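Local coordinates for protein TetR transcriptional regulator (Chloroflexus aurantiacus, PDB 3QBM) that probably binds DNA as a TetR-family transcriptional regulator and also binds magnesium ions, at residues 18-23 with 31-36; 57-62 with 104-109; 67-72 with 88-93; 166-171 with 179-184. All blocks are in the same frame, centred on the assembly; numbering follows the deposited sequence. Where two conformers were deposited one is given.

Contact 1 (18-23 with 31-36); sequences ALFNVS and SDIMAA
The carbonyl oxygen of Leu19 takes two amides at the end of helix 2-23, Val22 N at 3.3 Å and Ser23 N at 3.0 Å. Thr28 OG1 adds a weak bond to the same oxygen. The side chain of Leu19 leaves that turn in the direction of segment 31-36 and makes most of the contact. Its CG stands anti to the carbonyl carbon (chi1 -70°), and one methyl, CD1, does all of the close touching. CD1 rests on the backbone of the facing helix, 3.5 Å from Asp32 O and 3.7 Å from Ile33 CA. The methyl of Ala36 meets it from one turn further on, CB to CD1 3.8 Å. Ile33 adds its CG1, 4.0 Å from Leu19 CD1. A further apolar pair does not involve Leu19: Ile33 CD1 approaches Phe20 CZ obliquely, at 4.1 Å. Of the Asp32 side chain only CB comes near Leu19; its carboxylate turns to the start of its own helix, where OD2 accepts from Ala29 N. The short helical axes stand 10.8 Å apart at 134°, a spacing that Leu19 spans with its side chain. Segment 31-36 lies in the predicted helix-turn-helix motif of this TetR-type DNA-binding domain. Around the contact, Ile33 also reaches Ile44 on helix 41-45 and Leu54 on helix 51-74, while Phe20 stacks on Tyr25 and packs on Ala58 of helix 51-74.

Contact 2 (57-62 with 104-109); sequences AAFDYA and CPILNT
Phe59 and Ala62 make the apolar contacts of helix 51-74 with segment 104-109. Ala62 CB lies against the ring of Pro105, 3.7 Å from its CB. Ile106 CD1 reaches Phe59 CZ at 3.7 Å, the two side chains crossing at about a right angle. The Phe59 ring gets there because its CG is anti to the backbone N (chi1 -177°). Polar atoms border the edge of that ring: Thr109 OG1 is 3.5 Å from Phe59 CD1, and Pro105 O is 3.9 Å from Phe59 CE1. The hydrogen bonds run within segment 104-109. Thr109 OG1 donates to Pro105 O at 2.7 Å, in the carbonyl plane, and Thr109 N shares that acceptor. Tyr25 OH is a further partner of the hydroxyl. Cys104, at the N-cap, receives Leu107 N on SG in a long but straight bond (3.5 Å, 176°). A valine in place of Thr109 would probably leave Tyr25 OH without this mate and Pro105 O with one donor fewer. In TetR-family regulators the long helix that leaves the DNA-binding domain packs on the short helix ahead of the long core helices, and helices 51-74 and 105-113 match that pattern.

Contact 3 (67-72 with 88-93); sequences RERFAV and LDVFRS
Val90 is the residue of segment 88-93 that faces segment 67-72 most fully. Its CG1 sits over one face of the Phe70 ring in a CH-pi contact, 3.6 Å from the centroid. CG1 is also 3.4 Å from Phe70 CE1, and Arg69 CG slides past it more loosely. Next comes Phe91, whose ring bends back although its CB points away. Phe70 turns its edge to the Phe91 face in an offset edge-to-face pair, planes at 63°, with Phe70 CZ 3.6 Å from Phe91 CE2. Ser93 closes the segment. Its OG lies between the backbone N and the carbonyl carbon (chi1 78°), and from there it donates to Val90 O at 2.6 Å. The same OG accepts from Arg69 NH2 at 2.8 Å, a bent bond (138°) tilted from the guanidinium plane. A water takes Arg69 NE at 2.8 Å and gives Ser93 OG a weak bond. Arg69 NH2 also donates to Arg97 O, so the guanidinium ties Ser93 to the loop that follows. A leucine instead of Arg69 would probably leave Ser93 OG and Arg97 O without this donor. Phe87, Tyr94 and Trp131 extend the aromatic cluster. Such packing of the long connecting helix, 51-74, on helix 80-92 belongs to the all-helical C-terminal domain of TetR-family proteins.

Contact 4 (166-171 with 179-184); sequences EGAVML and TPLEHA
Segments 166-171 and 179-184 run nearly antiparallel, at 159°, with their short axes only 7.9 Å apart. The backbones come closest at Ala168 and Leu181, CA to CA 5.0 Å. The small side chain of Ala168 permits this. Its CB points at the other helix and lies 3.5 Å from Pro180 O and 3.7 Å from Ala184 CB, so the methyl is met by a backbone oxygen and by another methyl, both from the facing helix. Leu181 reaches along the flank of the first helix. Its CG is anti to the carbonyl carbon (chi1 -84°), which carries CD2 to Ala168 CB at 3.8 Å and to Val169 CG2 at 3.9 Å. Further down, the ring of Pro180 packs obliquely on Leu171, CB to CB 3.7 Å. The side-chain pairs are all apolar and the touching residues buried, a tight pairing of two consecutive helices of the C-terminal domain. On the flank of Val169, Phe91 of helix 80-92 and Leu107 of helix 105-113 pack against it. Leu181 meets Ala95 of a loop. The second subunit also reaches here: Leu171 packs on its Ile162 and Met170 on its Glu166, so helix 154-175 contributes to the dimer interface.

Overall arrangement
Contact 1 belongs to the DNA-binding end; contacts 2 to 4 lead away from it. Contacts 1 and 2, centres 13 Å apart, are joined by a probable hydrogen bond from Asn108 ND2 to Asn21 OD1 at 3.0 Å. Contacts 2 and 3 share helix 51-74, their centres 15 Å apart. Contact 4 touches both: Leu107 CD2 lies 3.9 Å from Val169 CG1, and Arg92 NH1 forms a salt bridge with Glu182 OE1 at 3.1 Å. Magnesium is seen at Ile111 and Asp114. A bound magnesium ion lies about 10 Å from the side chain of Phe20, one about 10 Å from that of Thr109 and one about 9 Å from that of Val169. Contacts 1, 2 and 4 also meet the second subunit.

Contact 1 (18-23 with 31-36)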
loop_
_atom_site.group_PDB
_atom_site.type_symbol
_atom_site.label_atom_id
_atom_site.label_comp_id
_atom_site.label_asym_id
_atom_site.label_seq_id
_atom_site.Cartn_x
_atom_site.Cartn_y
_atom_site.Cartn_z
ATOM N N ALA A 18 14.478 5.483 -9.928
ATOM C CA ALA A 18 14.927 4.366 -9.087
ATOM C C ALA A 18 15.215 4.836 -7.683
ATOM O O ALA A 18 14.845 4.170 -6.719
ATOM C CB ALA A 18 16.154 3.668 -9.692
ATOM N N LEU A 19 15.839 6.014 -7.532
ATOM C CA LEU A 19 16.108 6.514 -6.204
ATOM C C LEU A 19 14.809 6.885 -5.462
ATOM O O LEU A 19 14.673 6.623 -4.263
ATOM C CB LEU A 19 17.023 7.748 -6.255
ATOM C CG LEU A 19 18.483 7.472 -6.663
ATOM C CD1 LEU A 19 19.222 8.771 -7.062
ATOM C CD2 LEU A 19 19.218 6.784 -5.527
ATOM N N PHE A 20 13.896 7.560 -6.160
ATOM C CA PHE A 20 12.654 8.008 -5.526
ATOM C C PHE A 20 11.815 6.790 -5.098
ATOM O O PHE A 20 11.085 6.839 -4.118
ATOM C CB PHE A 20 11.782 8.835 -6.477
ATOM C CG PHE A 20 12.325 10.173 -6.844
ATOM C CD1 PHE A 20 12.818 11.042 -5.894
ATOM C CD2 PHE A 20 12.225 10.628 -8.158
ATOM C CE1 PHE A 20 13.260 12.292 -6.246
ATOM C CE2 PHE A 20 12.658 11.882 -8.500
ATOM C CZ PHE A 20 13.178 12.705 -7.566
ATOM N N ASN A 21 11.910 5.714 -5.858
ATOM C CA ASN A 21 11.115 4.522 -5.561
ATOM C C ASN A 21 11.471 3.860 -4.223
ATOM O O ASN A 21 10.604 3.234 -3.560
ATOM C CB ASN A 21 11.234 3.497 -6.677
ATOM C CG ASN A 21 10.061 2.566 -6.713
ATOM O OD1 ASN A 21 8.939 3.000 -6.490
ATOM N ND2 ASN A 21 10.303 1.275 -7.016
ATOM N N VAL A 22 12.725 4.031 -3.832
ATOM C CA VAL A 22 13.247 3.505 -2.582
ATOM C C VAL A 22 13.139 4.465 -1.413
ATOM O O VAL A 22 12.590 4.102 -0.358
ATOM C CB VAL A 22 14.736 3.088 -2.772
ATOM C CG1 VAL A 22 15.404 2.816 -1.421
ATOM C CG2 VAL A 22 14.820 1.925 -3.722
ATOM N N SER A 23 13.661 5.686 -1.586
ATOM C CA SER A 23 13.788 6.633 -0.500
ATOM C C SER A 23 12.726 7.716 -0.505
ATOM O O SER A 23 12.707 8.573 0.378
ATOM C CB SER A 23 15.192 7.276 -0.541
ATOM O OG SER A 23 16.156 6.272 -0.372
ATOM N N SER A 31 21.866 15.597 -4.273
ATOM C CA SER A 31 23.197 14.986 -4.259
ATOM C C SER A 31 23.177 13.471 -4.525
ATOM O O SER A 31 24.152 12.928 -5.065
ATOM C CB SER A 31 23.937 15.307 -2.952
ATOM O OG SER A 31 23.180 14.937 -1.826
ATOM N N ASP A 32 22.080 12.785 -4.178
ATOM C CA ASP A 32 21.923 11.339 -4.509
ATOM C C ASP A 32 21.705 11.187 -6.016
ATOM O O ASP A 32 22.286 10.328 -6.633
ATOM C CB ASP A 32 20.725 10.702 -3.740
ATOM C CG ASP A 32 20.874 10.808 -2.212
ATOM O OD1 ASP A 32 21.952 10.444 -1.720
ATOM O OD2 ASP A 32 19.945 11.262 -1.500
ATOM N N ILE A 33 20.855 12.031 -6.602
ATOM C CA ILE A 33 20.621 12.015 -8.031
ATOM C C ILE A 33 21.943 12.315 -8.763
ATOM O O ILE A 33 22.257 11.668 -9.732
ATOM C CB ILE A 33 19.477 13.008 -8.415
ATOM C CG1 ILE A 33 18.158 12.607 -7.720
ATOM C CG2 ILE A 33 19.263 13.047 -9.914
ATOM C CD1 ILE A 33 17.103 13.709 -7.732
HETATM N N MSE A 34 22.714 13.284 -8.281
HETATM C CA MSE A 34 24.061 13.598 -8.844
HETATM C C MSE A 34 24.948 12.336 -8.870
HETATM O O MSE A 34 25.450 11.950 -9.923
HETATM C CB MSE A 34 24.751 14.733 -8.044
HETATM C CG MSE A 34 24.090 16.114 -8.238
HETATM SE SE MSE A 34 24.584 17.394 -6.887
HETATM C CE MSE A 34 26.512 17.161 -7.083
ATOM N N ALA A 35 25.085 11.682 -7.718
ATOM C CA ALA A 35 25.898 10.452 -7.605
ATOM C C ALA A 35 25.471 9.358 -8.583
ATOM O O ALA A 35 26.314 8.745 -9.214
ATOM C CB ALA A 35 25.856 9.904 -6.157
ATOM N N ALA A 36 24.167 9.123 -8.715
ATOM C CA ALA A 36 23.660 8.065 -9.587
ATOM C C ALA A 36 23.781 8.377 -11.095
ATOM O O ALA A 36 23.823 7.464 -11.904
ATOM C CB ALA A 36 22.215 7.770 -9.252
#

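Contact 2 (57-62 with 104-109)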
loop_
_atom_site.group_PDB
_atom_site.type_symbol
_atom_site.label_atom_id
_atom_site.label_comp_id
_atom_site.label_asym_id
_atom_site.label_seq_id
_atom_site.Cartn_x
_atom_site.Cartn_y
_atom_site.Cartn_z
ATOM N N ALA A 57 8.636 14.021 -13.985
ATOM C CA ALA A 57 9.134 13.309 -15.153
ATOM C C ALA A 57 9.551 11.884 -14.769
ATOM O O ALA A 57 9.265 10.941 -15.514
ATOM C CB ALA A 57 10.273 14.063 -15.770
ATOM N N ALA A 58 10.180 11.743 -13.597
ATOM C CA ALA A 58 10.596 10.445 -13.036
ATOM C C ALA A 58 9.393 9.541 -12.792
ATOM O O ALA A 58 9.485 8.332 -13.041
ATOM C CB ALA A 58 11.400 10.617 -11.728
ATOM N N PHE A 59 8.273 10.089 -12.301
ATOM C CA PHE A 59 7.071 9.262 -12.176
ATOM C C PHE A 59 6.520 8.839 -13.550
ATOM O O PHE A 59 6.181 7.662 -13.760
ATOM C CB PHE A 59 5.945 9.934 -11.419
ATOM C CG PHE A 59 4.748 9.038 -11.247
ATOM C CD1 PHE A 59 4.710 8.135 -10.215
ATOM C CD2 PHE A 59 3.709 9.038 -12.182
ATOM C CE1 PHE A 59 3.639 7.251 -10.093
ATOM C CE2 PHE A 59 2.636 8.170 -12.063
ATOM C CZ PHE A 59 2.591 7.299 -11.030
ATOM N N ASP A 60 6.396 9.791 -14.469
ATOM C CA ASP A 60 5.885 9.488 -15.823
ATOM C C ASP A 60 6.679 8.337 -16.434
ATOM O O ASP A 60 6.128 7.482 -17.133
ATOM C CB ASP A 60 5.938 10.730 -16.722
ATOM C CG ASP A 60 4.919 11.753 -16.332
ATOM O OD1 ASP A 60 3.997 11.454 -15.528
ATOM O OD2 ASP A 60 5.060 12.903 -16.770
ATOM N N TYR A 61 7.961 8.282 -16.102
ATOM C CA TYR A 61 8.853 7.240 -16.570
ATOM C C TYR A 61 8.557 5.903 -15.915
ATOM O O TYR A 61 8.575 4.853 -16.577
ATOM C CB TYR A 61 10.284 7.633 -16.283
ATOM C CG TYR A 61 11.256 6.511 -16.389
ATOM C CD1 TYR A 61 11.834 6.176 -17.615
ATOM C CD2 TYR A 61 11.629 5.794 -15.270
ATOM C CE1 TYR A 61 12.732 5.129 -17.713
ATOM C CE2 TYR A 61 12.529 4.735 -15.358
ATOM C CZ TYR A 61 13.080 4.418 -16.586
ATOM O OH TYR A 61 13.975 3.379 -16.685
ATOM N N ALA A 62 8.371 5.948 -14.600
ATOM C CA ALA A 62 7.965 4.778 -13.827
ATOM C C ALA A 62 6.603 4.280 -14.325
ATOM O O ALA A 62 6.433 3.085 -14.522
ATOM C CB ALA A 62 7.925 5.111 -12.338
ATOM N N CYS A 104 6.646 -1.590 -6.374
ATOM C CA CYS A 104 5.696 -0.930 -7.286
ATOM C C CYS A 104 5.725 0.583 -7.110
ATOM O O CYS A 104 5.405 1.075 -6.027
ATOM C CB CYS A 104 4.247 -1.433 -7.088
ATOM S SG CYS A 104 3.074 -0.620 -8.132
ATOM N N PRO A 105 6.059 1.334 -8.177
ATOM C CA PRO A 105 6.105 2.802 -8.021
ATOM C C PRO A 105 4.742 3.458 -7.906
ATOM O O PRO A 105 4.630 4.601 -7.406
ATOM C CB PRO A 105 6.820 3.260 -9.290
ATOM C CG PRO A 105 6.426 2.235 -10.301
ATOM C CD PRO A 105 6.390 0.921 -9.552
ATOM N N ILE A 106 3.696 2.748 -8.327
ATOM C CA ILE A 106 2.330 3.242 -8.200
ATOM C C ILE A 106 1.938 3.220 -6.711
ATOM O O ILE A 106 1.492 4.243 -6.145
ATOM C CB ILE A 106 1.354 2.423 -9.081
ATOM C CG1 ILE A 106 1.883 2.279 -10.518
ATOM C CG2 ILE A 106 -0.056 3.076 -9.128
ATOM C CD1 ILE A 106 2.193 3.587 -11.208
ATOM N N LEU A 107 2.114 2.049 -6.082
ATOM C CA LEU A 107 1.916 1.878 -4.647
ATOM C C LEU A 107 2.809 2.835 -3.855
ATOM O O LEU A 107 2.342 3.547 -2.956
ATOM C CB LEU A 107 2.198 0.426 -4.230
ATOM C CG LEU A 107 2.239 0.025 -2.754
ATOM C CD1 LEU A 107 0.892 0.288 -2.075
ATOM C CD2 LEU A 107 2.709 -1.444 -2.545
ATOM N N ASN A 108 4.098 2.823 -4.140
ATOM C CA ASN A 108 5.015 3.641 -3.371
ATOM C C ASN A 108 4.692 5.156 -3.481
ATOM O O ASN A 108 4.742 5.889 -2.478
ATOM C CB ASN A 108 6.452 3.377 -3.805
ATOM C CG ASN A 108 6.948 1.984 -3.444
ATOM O OD1 ASN A 108 6.313 1.237 -2.682
ATOM N ND2 ASN A 108 8.091 1.617 -4.024
ATOM N N THR A 109 4.374 5.641 -4.689
ATOM C CA THR A 109 4.059 7.046 -4.901
ATOM C C THR A 109 2.693 7.377 -4.315
ATOM O O THR A 109 2.512 8.484 -3.823
ATOM C CB THR A 109 4.130 7.446 -6.388
ATOM O OG1 THR A 109 5.431 7.125 -6.926
ATOM C CG2 THR A 109 3.799 8.939 -6.589
#

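Contact 3 (67-72 with 88-93)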
loop_
_atom_site.group_PDB
_atom_site.type_symbol
_atom_site.label_atom_id
_atom_site.label_comp_id
_atom_site.label_asym_id
_atom_site.label_seq_id
_atom_site.Cartn_x
_atom_site.Cartn_y
_atom_site.Cartn_z
ATOM N N ARG A 67 3.490 0.226 -17.453
ATOM C CA ARG A 67 2.602 0.068 -18.604
ATOM C C ARG A 67 3.157 -0.974 -19.584
ATOM O O ARG A 67 2.401 -1.834 -20.025
ATOM C CB ARG A 67 2.393 1.420 -19.304
ATOM C CG ARG A 67 1.358 1.473 -20.404
ATOM C CD ARG A 67 1.144 2.897 -20.917
ATOM N NE ARG A 67 0.670 3.770 -19.833
ATOM C CZ ARG A 67 1.321 4.823 -19.312
ATOM N NH1 ARG A 67 2.494 5.233 -19.779
ATOM N NH2 ARG A 67 0.767 5.507 -18.315
ATOM N N GLU A 68 4.453 -0.879 -19.923
ATOM C CA GLU A 68 5.134 -1.840 -20.835
ATOM C C GLU A 68 5.060 -3.286 -20.301
ATOM O O GLU A 68 4.851 -4.249 -21.044
ATOM C CB GLU A 68 6.630 -1.465 -21.019
ATOM C CG GLU A 68 6.899 -0.200 -21.862
ATOM C CD GLU A 68 8.375 0.313 -21.852
ATOM O OE1 GLU A 68 9.239 -0.165 -21.067
ATOM O OE2 GLU A 68 8.653 1.242 -22.645
ATOM N N ARG A 69 5.292 -3.409 -19.007
ATOM C CA ARG A 69 5.290 -4.666 -18.285
ATOM C C ARG A 69 3.870 -5.326 -18.319
ATOM O O ARG A 69 3.724 -6.545 -18.558
ATOM C CB ARG A 69 5.762 -4.331 -16.873
ATOM C CG ARG A 69 5.986 -5.435 -15.897
ATOM C CD ARG A 69 7.357 -6.056 -15.967
ATOM N NE ARG A 69 7.356 -7.190 -15.041
ATOM C CZ ARG A 69 8.041 -7.251 -13.911
ATOM N NH1 ARG A 69 8.883 -6.273 -13.593
ATOM N NH2 ARG A 69 7.939 -8.327 -13.133
ATOM N N PHE A 70 2.818 -4.538 -18.091
ATOM C CA PHE A 70 1.456 -5.075 -18.269
ATOM C C PHE A 70 1.149 -5.395 -19.716
ATOM O O PHE A 70 0.519 -6.388 -20.026
ATOM C CB PHE A 70 0.403 -4.140 -17.692
ATOM C CG PHE A 70 0.287 -4.256 -16.207
ATOM C CD1 PHE A 70 -0.393 -5.328 -15.634
ATOM C CD2 PHE A 70 0.918 -3.362 -15.374
ATOM C CE1 PHE A 70 -0.478 -5.470 -14.296
ATOM C CE2 PHE A 70 0.832 -3.506 -14.007
ATOM C CZ PHE A 70 0.146 -4.556 -13.465
ATOM N N ALA A 71 1.621 -4.556 -20.610
ATOM C CA ALA A 71 1.399 -4.765 -22.028
ATOM C C ALA A 71 1.905 -6.132 -22.516
ATOM O O ALA A 71 1.200 -6.810 -23.240
ATOM C CB ALA A 71 2.049 -3.623 -22.822
ATOM N N VAL A 72 3.112 -6.523 -22.103
ATOM C CA VAL A 72 3.737 -7.770 -22.504
ATOM C C VAL A 72 3.014 -8.923 -21.768
ATOM O O VAL A 72 2.649 -9.941 -22.375
ATOM C CB VAL A 72 5.265 -7.752 -22.203
ATOM C CG1 VAL A 72 5.917 -9.129 -22.469
ATOM C CG2 VAL A 72 5.971 -6.654 -23.030
ATOM N N LEU A 88 -3.139 -10.432 -12.798
ATOM C CA LEU A 88 -2.706 -10.894 -11.485
ATOM C C LEU A 88 -1.267 -11.413 -11.552
ATOM O O LEU A 88 -0.446 -11.094 -10.668
ATOM C CB LEU A 88 -3.609 -12.005 -10.922
ATOM C CG LEU A 88 -5.124 -11.872 -10.997
ATOM C CD1 LEU A 88 -5.838 -13.110 -10.464
ATOM C CD2 LEU A 88 -5.584 -10.619 -10.247
ATOM N N ASP A 89 -0.944 -12.172 -12.601
ATOM C CA ASP A 89 0.357 -12.778 -12.722
ATOM C C ASP A 89 1.470 -11.724 -12.835
ATOM O O ASP A 89 2.563 -11.924 -12.323
ATOM C CB ASP A 89 0.434 -13.733 -13.897
ATOM C CG ASP A 89 1.704 -14.507 -13.882
ATOM O OD1 ASP A 89 1.932 -15.220 -12.891
ATOM O OD2 ASP A 89 2.505 -14.342 -14.805
ATOM N N VAL A 90 1.180 -10.600 -13.488
ATOM C CA VAL A 90 2.148 -9.507 -13.550
ATOM C C VAL A 90 2.506 -9.091 -12.109
ATOM O O VAL A 90 3.685 -8.992 -11.764
ATOM C CB VAL A 90 1.605 -8.291 -14.377
ATOM C CG1 VAL A 90 2.544 -7.088 -14.265
ATOM C CG2 VAL A 90 1.420 -8.690 -15.851
ATOM N N PHE A 91 1.493 -8.815 -11.270
ATOM C CA PHE A 91 1.746 -8.446 -9.880
ATOM C C PHE A 91 2.500 -9.540 -9.109
ATOM O O PHE A 91 3.438 -9.243 -8.356
ATOM C CB PHE A 91 0.432 -8.123 -9.179
ATOM C CG PHE A 91 -0.049 -6.728 -9.419
ATOM C CD1 PHE A 91 0.573 -5.672 -8.787
ATOM C CD2 PHE A 91 -1.128 -6.468 -10.229
ATOM C CE1 PHE A 91 0.124 -4.392 -8.952
ATOM C CE2 PHE A 91 -1.591 -5.178 -10.366
ATOM C CZ PHE A 91 -0.956 -4.151 -9.761
ATOM N N ARG A 92 2.096 -10.784 -9.297
ATOM C CA ARG A 92 2.771 -11.887 -8.663
ATOM C C ARG A 92 4.267 -11.910 -8.997
ATOM O O ARG A 92 5.115 -12.176 -8.105
ATOM C CB ARG A 92 2.110 -13.223 -9.034
ATOM C CG ARG A 92 2.753 -14.373 -8.313
ATOM C CD ARG A 92 2.010 -15.660 -8.424
ATOM N NE ARG A 92 1.947 -16.144 -9.783
ATOM C CZ ARG A 92 1.590 -17.386 -10.138
ATOM N NH1 ARG A 92 1.343 -18.336 -9.244
ATOM N NH2 ARG A 92 1.563 -17.703 -11.419
ATOM N N SER A 93 4.593 -11.581 -10.247
ATOM C CA SER A 93 6.004 -11.587 -10.697
ATOM C C SER A 93 6.872 -10.524 -10.034
ATOM O O SER A 93 8.123 -10.580 -10.134
ATOM C CB SER A 93 6.095 -11.472 -12.219
ATOM O OG SER A 93 5.882 -10.133 -12.642
HETATM O O HOH W 1 5.650 -9.224 -15.856
#

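Contact 4 (166-171 with 179-184)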
loop_
_atom_site.group_PDB
_atom_site.type_symbol
_atom_site.label_atom_id
_atom_site.label_comp_id
_atom_site.label_asym_id
_atom_site.label_seq_id
_atom_site.Cartn_x
_atom_site.Cartn_y
_atom_site.Cartn_z
ATOM N N GLU A 166 -1.930 -5.049 -4.890
ATOM C CA GLU A 166 -1.049 -4.023 -4.368
ATOM C C GLU A 166 -0.791 -4.224 -2.880
ATOM O O GLU A 166 0.349 -4.042 -2.441
ATOM C CB GLU A 166 -1.592 -2.606 -4.618
ATOM C CG GLU A 166 -1.501 -2.150 -6.046
ATOM C CD GLU A 166 -0.098 -1.790 -6.492
ATOM O OE1 GLU A 166 0.896 -2.375 -6.003
ATOM O OE2 GLU A 166 -0.006 -0.902 -7.339
ATOM N N GLY A 167 -1.826 -4.584 -2.100
ATOM C CA GLY A 167 -1.639 -4.944 -0.677
ATOM C C GLY A 167 -0.671 -6.130 -0.478
ATOM O O GLY A 167 0.189 -6.151 0.414
ATOM N N ALA A 168 -0.760 -7.094 -1.373
ATOM C CA ALA A 168 0.154 -8.222 -1.336
ATOM C C ALA A 168 1.590 -7.828 -1.698
ATOM O O ALA A 168 2.527 -8.360 -1.112
ATOM C CB ALA A 168 -0.366 -9.312 -2.205
ATOM N N VAL A 169 1.763 -6.912 -2.648
ATOM C CA VAL A 169 3.088 -6.330 -2.971
ATOM C C VAL A 169 3.693 -5.694 -1.706
ATOM O O VAL A 169 4.862 -5.969 -1.359
ATOM C CB VAL A 169 3.030 -5.292 -4.086
ATOM C CG1 VAL A 169 4.374 -4.548 -4.200
ATOM C CG2 VAL A 169 2.707 -5.961 -5.415
HETATM N N MSE A 170 2.894 -4.901 -0.995
HETATM C CA MSE A 170 3.308 -4.296 0.268
HETATM C C MSE A 170 3.724 -5.368 1.302
HETATM O O MSE A 170 4.791 -5.286 1.909
HETATM C CB MSE A 170 2.163 -3.477 0.855
HETATM C CG MSE A 170 2.514 -2.806 2.215
HETATM SE SE MSE A 170 2.298 -3.830 3.761
HETATM C CE MSE A 170 0.332 -4.025 3.607
ATOM N N LEU A 171 2.868 -6.363 1.486
ATOM C CA LEU A 171 3.123 -7.429 2.480
ATOM C C LEU A 171 4.314 -8.295 2.154
ATOM O O LEU A 171 5.077 -8.644 3.041
ATOM C CB LEU A 171 1.959 -8.380 2.588
ATOM C CG LEU A 171 0.813 -7.951 3.468
ATOM C CD1 LEU A 171 -0.198 -9.079 3.375
ATOM C CD2 LEU A 171 1.239 -7.652 4.925
ATOM N N THR A 179 5.173 -15.275 -0.278
ATOM C CA THR A 179 3.948 -15.979 0.100
ATOM C C THR A 179 2.668 -15.111 -0.015
ATOM O O THR A 179 1.668 -15.587 -0.556
ATOM C CB THR A 179 4.116 -16.615 1.497
ATOM O OG1 THR A 179 5.138 -17.627 1.411
ATOM C CG2 THR A 179 2.826 -17.233 1.995
ATOM N N PRO A 180 2.698 -13.858 0.452
ATOM C CA PRO A 180 1.477 -13.051 0.300
ATOM C C PRO A 180 1.022 -12.828 -1.162
ATOM O O PRO A 180 -0.173 -12.772 -1.448
ATOM C CB PRO A 180 1.858 -11.695 0.944
ATOM C CG PRO A 180 2.938 -12.028 1.920
ATOM C CD PRO A 180 3.726 -13.144 1.253
ATOM N N LEU A 181 1.973 -12.671 -2.074
ATOM C CA LEU A 181 1.640 -12.515 -3.477
ATOM C C LEU A 181 1.100 -13.823 -4.065
ATOM O O LEU A 181 0.203 -13.811 -4.894
ATOM C CB LEU A 181 2.862 -11.993 -4.271
ATOM C CG LEU A 181 3.062 -10.480 -4.235
ATOM C CD1 LEU A 181 4.468 -10.078 -4.681
ATOM C CD2 LEU A 181 2.030 -9.756 -5.104
ATOM N N GLU A 182 1.676 -14.950 -3.657
ATOM C CA GLU A 182 1.242 -16.253 -4.134
ATOM C C GLU A 182 -0.161 -16.533 -3.668
ATOM O O GLU A 182 -0.994 -16.934 -4.470
ATOM C CB GLU A 182 2.174 -17.374 -3.676
ATOM C CG GLU A 182 3.352 -17.554 -4.590
ATOM C CD GLU A 182 2.952 -18.077 -5.955
ATOM O OE1 GLU A 182 1.767 -18.455 -6.154
ATOM O OE2 GLU A 182 3.837 -18.099 -6.836
ATOM N N HIS A 183 -0.444 -16.245 -2.398
ATOM C CA HIS A 183 -1.785 -16.432 -1.845
ATOM C C HIS A 183 -2.831 -15.552 -2.510
ATOM O O HIS A 183 -3.868 -16.037 -2.876
ATOM C CB HIS A 183 -1.865 -16.119 -0.358
ATOM C CG HIS A 183 -1.163 -17.092 0.526
ATOM N ND1 HIS A 183 -1.010 -18.423 0.205
ATOM C CD2 HIS A 183 -0.641 -16.941 1.768
ATOM C CE1 HIS A 183 -0.397 -19.047 1.201
ATOM N NE2 HIS A 183 -0.157 -18.170 2.159
ATOM N N ALA A 184 -2.518 -14.260 -2.679
ATOM C CA ALA A 184 -3.412 -13.295 -3.320
ATOM C C ALA A 184 -3.699 -13.745 -4.734
ATOM O O ALA A 184 -4.863 -13.802 -5.160
ATOM C CB ALA A 184 -2.779 -11.914 -3.305
#